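Local coordinates for protein salmonella typhimurium DB7155 bacteriophage DET7 tailspike (Bacteriophage, PDB 2V5I) that binds and hydrolyses the O-antigen of its Salmonella host, serving a myovirus as a receptor-binding tailspike, at residues 115-120 / 139-144; 99-104 / 250-255; 472-477 / 483-488; 500-505 / 510-515. One frame throughout, in Å; residues are numbered along the deposited sequence.

Interaction 1: 115-120 / 139-144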
# COMPACT_ATOMS: atom_id res chain seq x y z
N LEU A 115 2.63 39.67 5.58
CA LEU A 115 2.58 38.82 6.75
C LEU A 115 3.81 37.88 6.82
O LEU A 115 4.33 37.61 7.92
CB LEU A 115 1.27 38.03 6.81
CG LEU A 115 0.01 38.89 7.06
CD1 LEU A 115 -1.17 38.01 7.09
CD2 LEU A 115 0.12 39.69 8.33
N VAL A 116 4.24 37.38 5.67
CA VAL A 116 5.46 36.55 5.61
C VAL A 116 6.70 37.39 5.98
O VAL A 116 7.53 36.97 6.78
CB VAL A 116 5.64 35.91 4.22
CG1 VAL A 116 6.99 35.22 4.09
CG2 VAL A 116 4.48 34.92 3.95
N ALA A 117 6.78 38.61 5.42
CA ALA A 117 7.87 39.53 5.77
C ALA A 117 7.95 39.82 7.24
O ALA A 117 9.06 39.95 7.79
CB ALA A 117 7.73 40.83 4.98
N ALA A 118 6.81 39.91 7.92
CA ALA A 118 6.79 40.19 9.34
C ALA A 118 7.27 39.01 10.22
O ALA A 118 7.50 39.18 11.43
CB ALA A 118 5.40 40.59 9.78
N THR A 119 7.38 37.81 9.64
CA THR A 119 7.91 36.65 10.37
C THR A 119 9.44 36.64 10.44
O THR A 119 10.03 35.80 11.14
CB THR A 119 7.46 35.29 9.73
OG1 THR A 119 8.11 35.11 8.46
CG2 THR A 119 5.95 35.21 9.63
N LEU A 120 10.06 37.59 9.77
CA LEU A 120 11.53 37.63 9.63
C LEU A 120 12.16 37.69 11.01
O LEU A 120 11.79 38.52 11.85
CB LEU A 120 11.99 38.81 8.77
CG LEU A 120 13.46 38.82 8.36
CD1 LEU A 120 13.73 37.77 7.30
CD2 LEU A 120 13.87 40.20 7.87
N PRO A 139 4.32 36.78 -3.95
CA PRO A 139 4.54 38.02 -4.71
C PRO A 139 4.42 39.27 -3.85
O PRO A 139 3.44 39.45 -3.11
CB PRO A 139 3.43 38.01 -5.76
CG PRO A 139 2.87 36.63 -5.77
CD PRO A 139 3.29 35.91 -4.55
N GLY A 140 5.44 40.12 -3.98
CA GLY A 140 5.61 41.34 -3.20
C GLY A 140 6.69 41.24 -2.14
O GLY A 140 7.11 42.25 -1.56
N LEU A 141 7.08 40.00 -1.80
CA LEU A 141 8.01 39.80 -0.69
C LEU A 141 9.38 40.39 -1.00
O LEU A 141 10.06 40.92 -0.10
CB LEU A 141 8.12 38.29 -0.37
CG LEU A 141 9.07 37.95 0.76
CD1 LEU A 141 8.63 38.53 2.11
CD2 LEU A 141 9.28 36.42 0.82
N GLU A 142 9.80 40.30 -2.26
CA GLU A 142 11.12 40.70 -2.66
C GLU A 142 11.37 42.19 -2.28
O GLU A 142 12.45 42.55 -1.77
CB GLU A 142 11.30 40.48 -4.17
CG GLU A 142 12.71 40.77 -4.65
CD GLU A 142 12.94 40.54 -6.13
OE1 GLU A 142 11.96 40.37 -6.88
OE2 GLU A 142 14.11 40.48 -6.55
N ALA A 143 10.37 43.04 -2.53
CA ALA A 143 10.48 44.46 -2.19
C ALA A 143 10.48 44.76 -0.70
O ALA A 143 10.87 45.86 -0.29
CB ALA A 143 9.36 45.24 -2.84
N LEU A 144 10.02 43.81 0.14
CA LEU A 144 9.90 44.04 1.57
C LEU A 144 11.12 43.65 2.40
O LEU A 144 11.16 43.94 3.60
CB LEU A 144 8.71 43.26 2.10
CG LEU A 144 7.37 43.78 1.57
CD1 LEU A 144 6.25 42.94 2.13
CD2 LEU A 144 7.18 45.27 1.93
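V116 and A117, in the last turn of helix 113-117, meet L141 and L144 of the weakly bonded helical turn around 141-144. V116 comes first. Its CG1 branch reaches the isopropyl end of L141, with V116 CG1 4.2 Å from L141 CD2, and the two side chains cross at about a right angle. This is a loose touch; V116 also touches I100, I110 and F138.

A117 sits closer and takes the middle of the contact. Its single methyl fits between two leucines, with A117 CB 3.8 Å from L141 CD1 and also 3.8 Å from L144 CD1. L141 gets there by holding CG on the far side of CB from its own amide (chi1 179°), which carries CD1 over A117 until it nears the backbone N of that residue as well. The two leucines stand three residues apart and are joined by a turn in which L144 N donates to L141 O.

A type I turn, A117 to L120, then carries the chain onward. V116 O is gripped twice by T119, by its N at 3.0 Å and by its hydroxyl OG1 at 2.6 Å, the latter lying in the carbonyl plane. The same OG1 accepts from the backbone N of F101, tying the turn to the 99-104 loop. L141 in turn rests on W135 and D134 of helix 132-137. No hydrogen bond joins the two segments, so this is small apolar helix-to-helix packing inside the long excursion between strands 85-92 and 156-161 of a parallel beta-helix, probably the counterpart of the P22 tailspike's dorsal fin.

Interaction 2: 99-104 / 250-255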
# COMPACT_ATOMS: atom_id res chain seq x y z
N VAL A 99 15.74 34.38 8.77
CA VAL A 99 14.85 33.42 8.12
C VAL A 99 13.41 33.91 8.10
O VAL A 99 13.01 34.71 8.93
CB VAL A 99 14.90 32.04 8.83
CG1 VAL A 99 16.26 31.49 8.74
CG2 VAL A 99 14.38 32.08 10.23
N ILE A 100 12.63 33.42 7.12
CA ILE A 100 11.19 33.54 7.13
C ILE A 100 10.53 32.25 7.63
O ILE A 100 11.19 31.19 7.73
CB ILE A 100 10.60 33.96 5.76
CG1 ILE A 100 10.95 32.93 4.70
CG2 ILE A 100 11.03 35.36 5.40
CD1 ILE A 100 10.13 33.01 3.43
N PHE A 101 9.29 32.40 8.10
CA PHE A 101 8.54 31.35 8.75
C PHE A 101 7.07 31.44 8.34
O PHE A 101 6.21 31.90 9.12
CB PHE A 101 8.71 31.43 10.27
CG PHE A 101 8.33 30.19 11.00
CD1 PHE A 101 9.23 29.13 11.12
CD2 PHE A 101 7.09 30.05 11.57
CE1 PHE A 101 8.88 27.98 11.85
CE2 PHE A 101 6.74 28.88 12.29
CZ PHE A 101 7.65 27.87 12.42
N PRO A 102 6.75 30.97 7.09
CA PRO A 102 5.41 31.17 6.55
C PRO A 102 4.35 30.19 7.12
O PRO A 102 3.53 29.66 6.35
CB PRO A 102 5.62 30.97 5.04
CG PRO A 102 6.81 29.99 4.95
CD PRO A 102 7.70 30.44 6.10
N TRP A 103 4.42 29.89 8.41
CA TRP A 103 3.39 29.09 9.11
C TRP A 103 2.97 29.84 10.36
O TRP A 103 3.81 30.35 11.10
CB TRP A 103 3.94 27.72 9.51
CG TRP A 103 4.43 26.93 8.32
CD1 TRP A 103 3.72 26.08 7.50
CD2 TRP A 103 5.78 26.91 7.83
NE1 TRP A 103 4.54 25.58 6.54
CE2 TRP A 103 5.79 26.09 6.69
CE3 TRP A 103 6.96 27.52 8.24
CZ2 TRP A 103 6.96 25.85 5.97
CZ3 TRP A 103 8.12 27.30 7.52
CH2 TRP A 103 8.10 26.49 6.38
N ASP A 104 1.68 29.87 10.61
CA ASP A 104 1.21 30.55 11.81
C ASP A 104 1.16 29.63 13.03
O ASP A 104 1.47 28.44 12.95
CB ASP A 104 -0.12 31.31 11.54
CG ASP A 104 -1.33 30.40 11.41
OD1 ASP A 104 -1.31 29.22 11.85
OD2 ASP A 104 -2.33 30.91 10.83
N SER A 250 10.51 14.20 4.52
CA SER A 250 10.84 15.62 4.52
C SER A 250 9.68 16.43 5.04
O SER A 250 8.57 16.22 4.63
CB SER A 250 11.18 16.12 3.10
OG SER A 250 11.17 17.55 2.96
N TRP A 251 9.98 17.37 5.93
CA TRP A 251 8.96 18.29 6.49
C TRP A 251 9.40 19.77 6.29
O TRP A 251 10.56 20.16 6.57
CB TRP A 251 8.80 18.05 7.98
CG TRP A 251 7.79 18.94 8.70
CD1 TRP A 251 6.44 19.02 8.54
CD2 TRP A 251 8.12 19.84 9.76
NE1 TRP A 251 5.90 19.91 9.44
CE2 TRP A 251 6.91 20.41 10.22
CE3 TRP A 251 9.31 20.16 10.39
CZ2 TRP A 251 6.89 21.33 11.28
CZ3 TRP A 251 9.29 21.07 11.45
CH2 TRP A 251 8.07 21.61 11.90
N ARG A 252 8.47 20.57 5.78
CA ARG A 252 8.62 22.02 5.57
C ARG A 252 9.84 22.42 4.74
O ARG A 252 10.50 23.42 4.98
CB ARG A 252 8.59 22.76 6.92
CG ARG A 252 7.21 22.81 7.56
CD ARG A 252 7.20 23.63 8.84
NE ARG A 252 5.82 23.68 9.38
CZ ARG A 252 5.49 24.30 10.50
NH1 ARG A 252 6.40 24.92 11.21
NH2 ARG A 252 4.23 24.28 10.92
N ALA A 253 10.09 21.67 3.67
CA ALA A 253 11.13 22.06 2.68
C ALA A 253 10.76 23.40 2.08
O ALA A 253 9.63 23.66 1.70
CB ALA A 253 11.22 21.01 1.57
N GLY A 254 11.75 24.28 2.03
CA GLY A 254 11.59 25.59 1.36
C GLY A 254 11.35 25.46 -0.12
O GLY A 254 10.73 26.38 -0.71
N GLU A 255 11.82 24.37 -0.74
CA GLU A 255 11.49 24.04 -2.13
C GLU A 255 10.61 22.78 -2.13
O GLU A 255 9.45 22.86 -1.67
CB GLU A 255 12.71 23.99 -3.09
CG GLU A 255 12.33 24.13 -4.58
CD GLU A 255 13.42 23.56 -5.56
OE1 GLU A 255 14.48 23.03 -5.11
OE2 GLU A 255 13.19 23.58 -6.78
O HOH W 1 3.39 26.17 13.09
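R252 lays its guanidinium flat over the indole of W103, and these two residues account for most of the buried surface. The planes are only 7° apart and the centres 3.8 Å, a stack that is also cation-pi, because R252 CZ stands over the five-membered ring. Further back along the same chain, R252 CD lies 3.5 Å from the centroid of the W103 six-membered ring, a CH-pi contact. The aliphatic run is extended from CG to NE, which lays CG and CD over the six-membered ring and the head group over the five-membered one. On the opposite face of the guanidinium comes W251 CZ2, leaving the cation between two tryptophans; the other face of W103 is covered by P102 CG. Here the turn that ends strand 249-251 of the right-handed parallel beta-helix grips a loop 146 residues earlier in the chain. F101 adds a third aromatic group: its CZ comes 3.4 Å from R252 NH1, with the ring turned nearly perpendicular to the guanidinium, while W103 CE3 sits over its face. The nitrogens have polar partners too. R252 NH1 donates to Y224 OH, and R252 NH2 gives a 3.0 Å bond to a water that in turn donates to D104 O. E239 of a neighbouring subunit packs against R252.

Interaction 3: 472-477 / 483-488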
# COMPACT_ATOMS: atom_id res chain seq x y z
N LEU A 472 -32.66 5.22 -14.62
CA LEU A 472 -33.44 4.07 -14.17
C LEU A 472 -33.59 4.29 -12.67
O LEU A 472 -32.58 4.42 -11.97
CB LEU A 472 -32.63 2.80 -14.42
CG LEU A 472 -33.13 1.54 -13.73
CD1 LEU A 472 -34.41 1.16 -14.33
CD2 LEU A 472 -32.05 0.38 -13.83
N ARG A 473 -34.83 4.43 -12.18
CA ARG A 473 -35.06 4.79 -10.79
C ARG A 473 -36.14 3.89 -10.20
O ARG A 473 -37.10 3.51 -10.87
CB ARG A 473 -35.55 6.25 -10.73
CG ARG A 473 -34.77 7.27 -11.51
CD ARG A 473 -35.18 8.73 -11.10
NE ARG A 473 -34.66 9.04 -9.76
CZ ARG A 473 -35.08 10.04 -8.97
NH1 ARG A 473 -36.06 10.86 -9.35
NH2 ARG A 473 -34.52 10.20 -7.77
N SER A 474 -35.94 3.50 -8.94
CA SER A 474 -36.95 2.77 -8.16
C SER A 474 -37.42 3.69 -7.00
O SER A 474 -36.62 4.39 -6.38
CB SER A 474 -36.31 1.51 -7.60
OG SER A 474 -37.25 0.79 -6.84
N HIS A 475 -38.72 3.65 -6.71
CA HIS A 475 -39.36 4.54 -5.73
C HIS A 475 -40.22 3.65 -4.84
O HIS A 475 -40.94 2.79 -5.35
CB HIS A 475 -40.33 5.47 -6.43
CG HIS A 475 -39.73 6.43 -7.39
ND1 HIS A 475 -39.58 7.77 -7.08
CD2 HIS A 475 -39.37 6.31 -8.69
CE1 HIS A 475 -39.08 8.40 -8.13
NE2 HIS A 475 -38.93 7.53 -9.12
N LEU A 476 -40.19 3.86 -3.53
CA LEU A 476 -41.12 3.10 -2.71
C LEU A 476 -42.58 3.52 -2.91
O LEU A 476 -42.86 4.70 -3.19
CB LEU A 476 -40.69 3.11 -1.25
CG LEU A 476 -40.73 4.36 -0.43
CD1 LEU A 476 -42.17 4.80 -0.04
CD2 LEU A 476 -39.88 4.16 0.84
N ASN A 477 -43.49 2.54 -2.86
CA ASN A 477 -44.93 2.82 -2.81
C ASN A 477 -45.39 2.98 -1.35
O ASN A 477 -45.30 2.02 -0.58
CB ASN A 477 -45.73 1.71 -3.54
CG ASN A 477 -45.76 1.90 -5.04
OD1 ASN A 477 -46.07 3.00 -5.54
ND2 ASN A 477 -45.60 0.79 -5.80
N GLY A 483 -43.98 -3.44 1.06
CA GLY A 483 -43.79 -4.58 0.15
C GLY A 483 -43.98 -4.26 -1.34
O GLY A 483 -44.17 -5.17 -2.13
N SER A 484 -43.93 -2.99 -1.67
CA SER A 484 -44.24 -2.50 -3.03
C SER A 484 -43.39 -1.29 -3.42
O SER A 484 -43.16 -0.36 -2.59
CB SER A 484 -45.73 -2.13 -3.12
OG SER A 484 -46.08 -1.59 -4.35
N ALA A 485 -42.93 -1.30 -4.68
CA ALA A 485 -42.16 -0.21 -5.29
C ALA A 485 -42.55 -0.03 -6.75
O ALA A 485 -43.24 -0.90 -7.35
CB ALA A 485 -40.66 -0.46 -5.17
N TRP A 486 -42.12 1.08 -7.32
CA TRP A 486 -42.30 1.33 -8.74
C TRP A 486 -41.00 1.70 -9.43
O TRP A 486 -40.17 2.38 -8.82
CB TRP A 486 -43.39 2.34 -9.04
CG TRP A 486 -43.24 3.73 -8.53
CD1 TRP A 486 -43.63 4.19 -7.34
CD2 TRP A 486 -42.91 4.90 -9.31
NE1 TRP A 486 -43.50 5.55 -7.26
CE2 TRP A 486 -43.01 6.01 -8.45
CE3 TRP A 486 -42.46 5.09 -10.61
CZ2 TRP A 486 -42.80 7.33 -8.89
CZ3 TRP A 486 -42.22 6.38 -11.03
CH2 TRP A 486 -42.36 7.48 -10.17
N THR A 487 -40.87 1.27 -10.68
CA THR A 487 -39.62 1.47 -11.46
C THR A 487 -39.96 2.42 -12.62
O THR A 487 -41.00 2.30 -13.26
CB THR A 487 -39.14 0.14 -12.00
OG1 THR A 487 -38.86 -0.74 -10.87
CG2 THR A 487 -37.83 0.27 -12.75
N GLU A 488 -39.04 3.32 -12.92
CA GLU A 488 -39.22 4.20 -14.07
C GLU A 488 -37.95 4.31 -14.89
O GLU A 488 -36.83 4.23 -14.38
CB GLU A 488 -39.69 5.58 -13.73
CG GLU A 488 -38.88 6.28 -12.76
CD GLU A 488 -39.23 7.78 -12.54
OE1 GLU A 488 -40.16 8.38 -13.14
OE2 GLU A 488 -38.53 8.36 -11.67
O HOH W 2 -38.01 10.82 -11.12
O HOH W 3 -39.11 -0.44 -8.16
O HOH W 4 -44.15 7.28 -4.84
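W486 holds CG between its backbone N and carbonyl carbon (chi1 62°), and H475 places CG anti to its carbonyl carbon; together these torsions bring the indole face to face with the imidazole. The two residues face each other as a hydrogen-bonded pair in the antiparallel beta hairpin of strands 470-476 and 485-493. Their rings form an offset stack, planes 6° apart, with the H475 ring and the W486 six-membered ring 3.8 Å apart between centroids. H475 CB continues the overlap as a CH-pi contact over the five-membered ring.

E488, on the same face, also takes the crowded chi1 position (54°) and then runs extended. Its OE2 accepts a 2.7 Å bond from H475 NE2, in the plane of the imidazole but from above the carboxylate plane. With an acid this close, the histidine would probably tend to be protonated. R473 lies alongside E488; its guanidinium bends off to a salt bridge with E455, while a water links NH1 to OE2. The other oxygen, E488 OE1, bonds to S501.

S474 and T487 occupy the opposite face, where their hydroxyls bond to S469 OG and T490 O of a neighbouring subunit. Main-chain bonds run in pairs, R473 with E488 and H475 with W486. Toward the turn N477 N bonds to S484 O, and N477 ND2 donates to S484 OG at 2.8 Å.

Interaction 4: 500-505 / 510-515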
# COMPACT_ATOMS: atom_id res chain seq x y z
N VAL A 500 -39.61 13.16 -18.98
CA VAL A 500 -40.44 12.21 -19.74
C VAL A 500 -40.17 10.86 -19.10
O VAL A 500 -39.00 10.47 -18.99
CB VAL A 500 -40.07 12.16 -21.23
CG1 VAL A 500 -41.01 11.21 -21.99
CG2 VAL A 500 -40.13 13.56 -21.84
N SER A 501 -41.22 10.17 -18.62
CA SER A 501 -41.04 9.04 -17.71
C SER A 501 -42.03 7.90 -17.99
O SER A 501 -43.25 8.12 -17.91
CB SER A 501 -41.30 9.61 -16.29
OG SER A 501 -41.44 8.58 -15.33
N LEU A 502 -41.51 6.71 -18.28
CA LEU A 502 -42.27 5.45 -18.36
C LEU A 502 -42.19 4.73 -17.01
O LEU A 502 -41.11 4.63 -16.43
CB LEU A 502 -41.66 4.58 -19.43
CG LEU A 502 -42.49 3.32 -19.64
CD1 LEU A 502 -42.52 2.94 -21.05
CD2 LEU A 502 -41.97 2.22 -18.75
N LYS A 503 -43.36 4.40 -16.43
CA LYS A 503 -43.44 3.92 -15.03
C LYS A 503 -44.16 2.59 -14.92
O LYS A 503 -45.22 2.41 -15.51
CB LYS A 503 -44.25 4.95 -14.17
CG LYS A 503 -43.89 6.44 -14.42
CD LYS A 503 -44.75 7.45 -13.61
CE LYS A 503 -44.54 8.93 -14.07
NZ LYS A 503 -44.95 9.18 -15.51
N VAL A 504 -43.59 1.70 -14.13
CA VAL A 504 -44.13 0.37 -13.90
C VAL A 504 -44.45 0.22 -12.38
O VAL A 504 -43.59 0.36 -11.53
CB VAL A 504 -43.09 -0.71 -14.32
CG1 VAL A 504 -43.59 -2.10 -14.00
CG2 VAL A 504 -42.76 -0.61 -15.83
N ASN A 505 -45.73 -0.08 -12.10
CA ASN A 505 -46.29 -0.40 -10.77
C ASN A 505 -46.45 0.82 -9.83
O ASN A 505 -46.54 0.65 -8.63
CB ASN A 505 -45.52 -1.50 -10.04
CG ASN A 505 -46.35 -2.13 -8.95
OD1 ASN A 505 -47.55 -2.39 -9.17
ND2 ASN A 505 -45.73 -2.43 -7.79
N LYS A 510 -50.01 -2.20 -10.65
CA LYS A 510 -49.51 -3.27 -11.53
C LYS A 510 -49.68 -2.99 -13.02
O LYS A 510 -49.82 -3.89 -13.85
CB LYS A 510 -50.07 -4.64 -11.14
CG LYS A 510 -49.80 -5.01 -9.67
CD LYS A 510 -50.90 -5.77 -9.05
CE LYS A 510 -50.72 -5.85 -7.52
NZ LYS A 510 -51.60 -4.86 -6.77
N THR A 511 -49.66 -1.72 -13.35
CA THR A 511 -49.76 -1.26 -14.73
C THR A 511 -48.52 -0.44 -15.17
O THR A 511 -47.61 -0.15 -14.40
CB THR A 511 -51.12 -0.53 -14.98
OG1 THR A 511 -51.37 -0.47 -16.40
CG2 THR A 511 -51.15 0.85 -14.38
N THR A 512 -48.52 -0.03 -16.43
CA THR A 512 -47.45 0.71 -17.05
C THR A 512 -48.04 2.04 -17.49
O THR A 512 -49.09 2.04 -18.14
CB THR A 512 -46.97 -0.01 -18.29
OG1 THR A 512 -46.71 -1.41 -17.98
CG2 THR A 512 -45.71 0.63 -18.79
N GLU A 513 -47.42 3.14 -17.05
CA GLU A 513 -47.79 4.44 -17.52
C GLU A 513 -46.82 4.82 -18.62
O GLU A 513 -45.61 4.93 -18.37
CB GLU A 513 -47.74 5.45 -16.38
CG GLU A 513 -48.84 5.31 -15.38
CD GLU A 513 -48.53 6.03 -14.09
OE1 GLU A 513 -48.85 7.22 -14.03
OE2 GLU A 513 -47.89 5.43 -13.18
N ILE A 514 -47.38 5.04 -19.81
CA ILE A 514 -46.60 5.16 -21.06
C ILE A 514 -46.71 6.60 -21.59
O ILE A 514 -47.82 7.05 -21.79
CB ILE A 514 -47.20 4.22 -22.12
CG1 ILE A 514 -47.04 2.77 -21.65
CG2 ILE A 514 -46.51 4.42 -23.43
CD1 ILE A 514 -47.86 1.74 -22.45
N PRO A 515 -45.58 7.34 -21.77
CA PRO A 515 -45.63 8.66 -22.39
C PRO A 515 -46.17 8.58 -23.80
O PRO A 515 -45.77 7.69 -24.56
CB PRO A 515 -44.15 9.11 -22.36
CG PRO A 515 -43.49 8.28 -21.31
CD PRO A 515 -44.22 6.96 -21.37
O HOH W 5 -47.87 9.21 -15.57
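The amide of N505 receives K510 N in its carbonyl plane, N505 OD1 to K510 N being 2.9 Å, and at its other end ND2 gives bonds to A485 O and D508 OD1. The second flat group, the carboxylate of E513, has K503 CD 3.8 Å from its OE2; that oxygen forms a salt bridge with R506, while OE1 takes L527 N of a neighbouring subunit and a water. The same water accepts from K503 NZ. K503 bends at its last torsion (chi4 63°), which swings NZ back over its own strand to S501 O, 3.1 Å away and above that carbonyl's plane; K503 NZ also forms a salt bridge with D528 of the neighbouring subunit.

K503 and E513 are a hydrogen-bonded antiparallel pair with both main-chain bonds made, K503 N to E513 O at 3.0 Å and E513 N to K503 O at 2.8 Å. N505 N also donates to T511 O. At the far end P515 CB packs on V500 CG1, 3.8 Å away.

This beta hairpin forms the last two strands that this chain gives to the antiparallel sheet in the C-terminal intertwined region: 501-504 lies beside 485-493, and 512-515 pairs antiparallel with a strand of the neighbouring subunit, carrying the sheet across the trimer interface.

How the interactions relate
From the N terminus, the 99-104 loop opens interaction 2, which closes only at 250-255, after several turns of the parallel beta-helix. Interaction 1 is nested inside that long loop, joining two short helices of the excursion; the two contacts touch, their centres about 14 Å apart. Interactions 3 and 4 follow in series without crossing, each closing a short hairpin turn. They lie some 56 to 67 Å, centre to centre, from the first pair. Strands 485-493 and 501-504, one from each hairpin, are neighbours in a single antiparallel sheet. Interaction 1 packs the excursion on itself, interaction 2 ties it to the beta-helix body, the second pair joins four strands of the C-terminal sheet, and interactions 2, 3 and 4 all reach a neighbouring subunit.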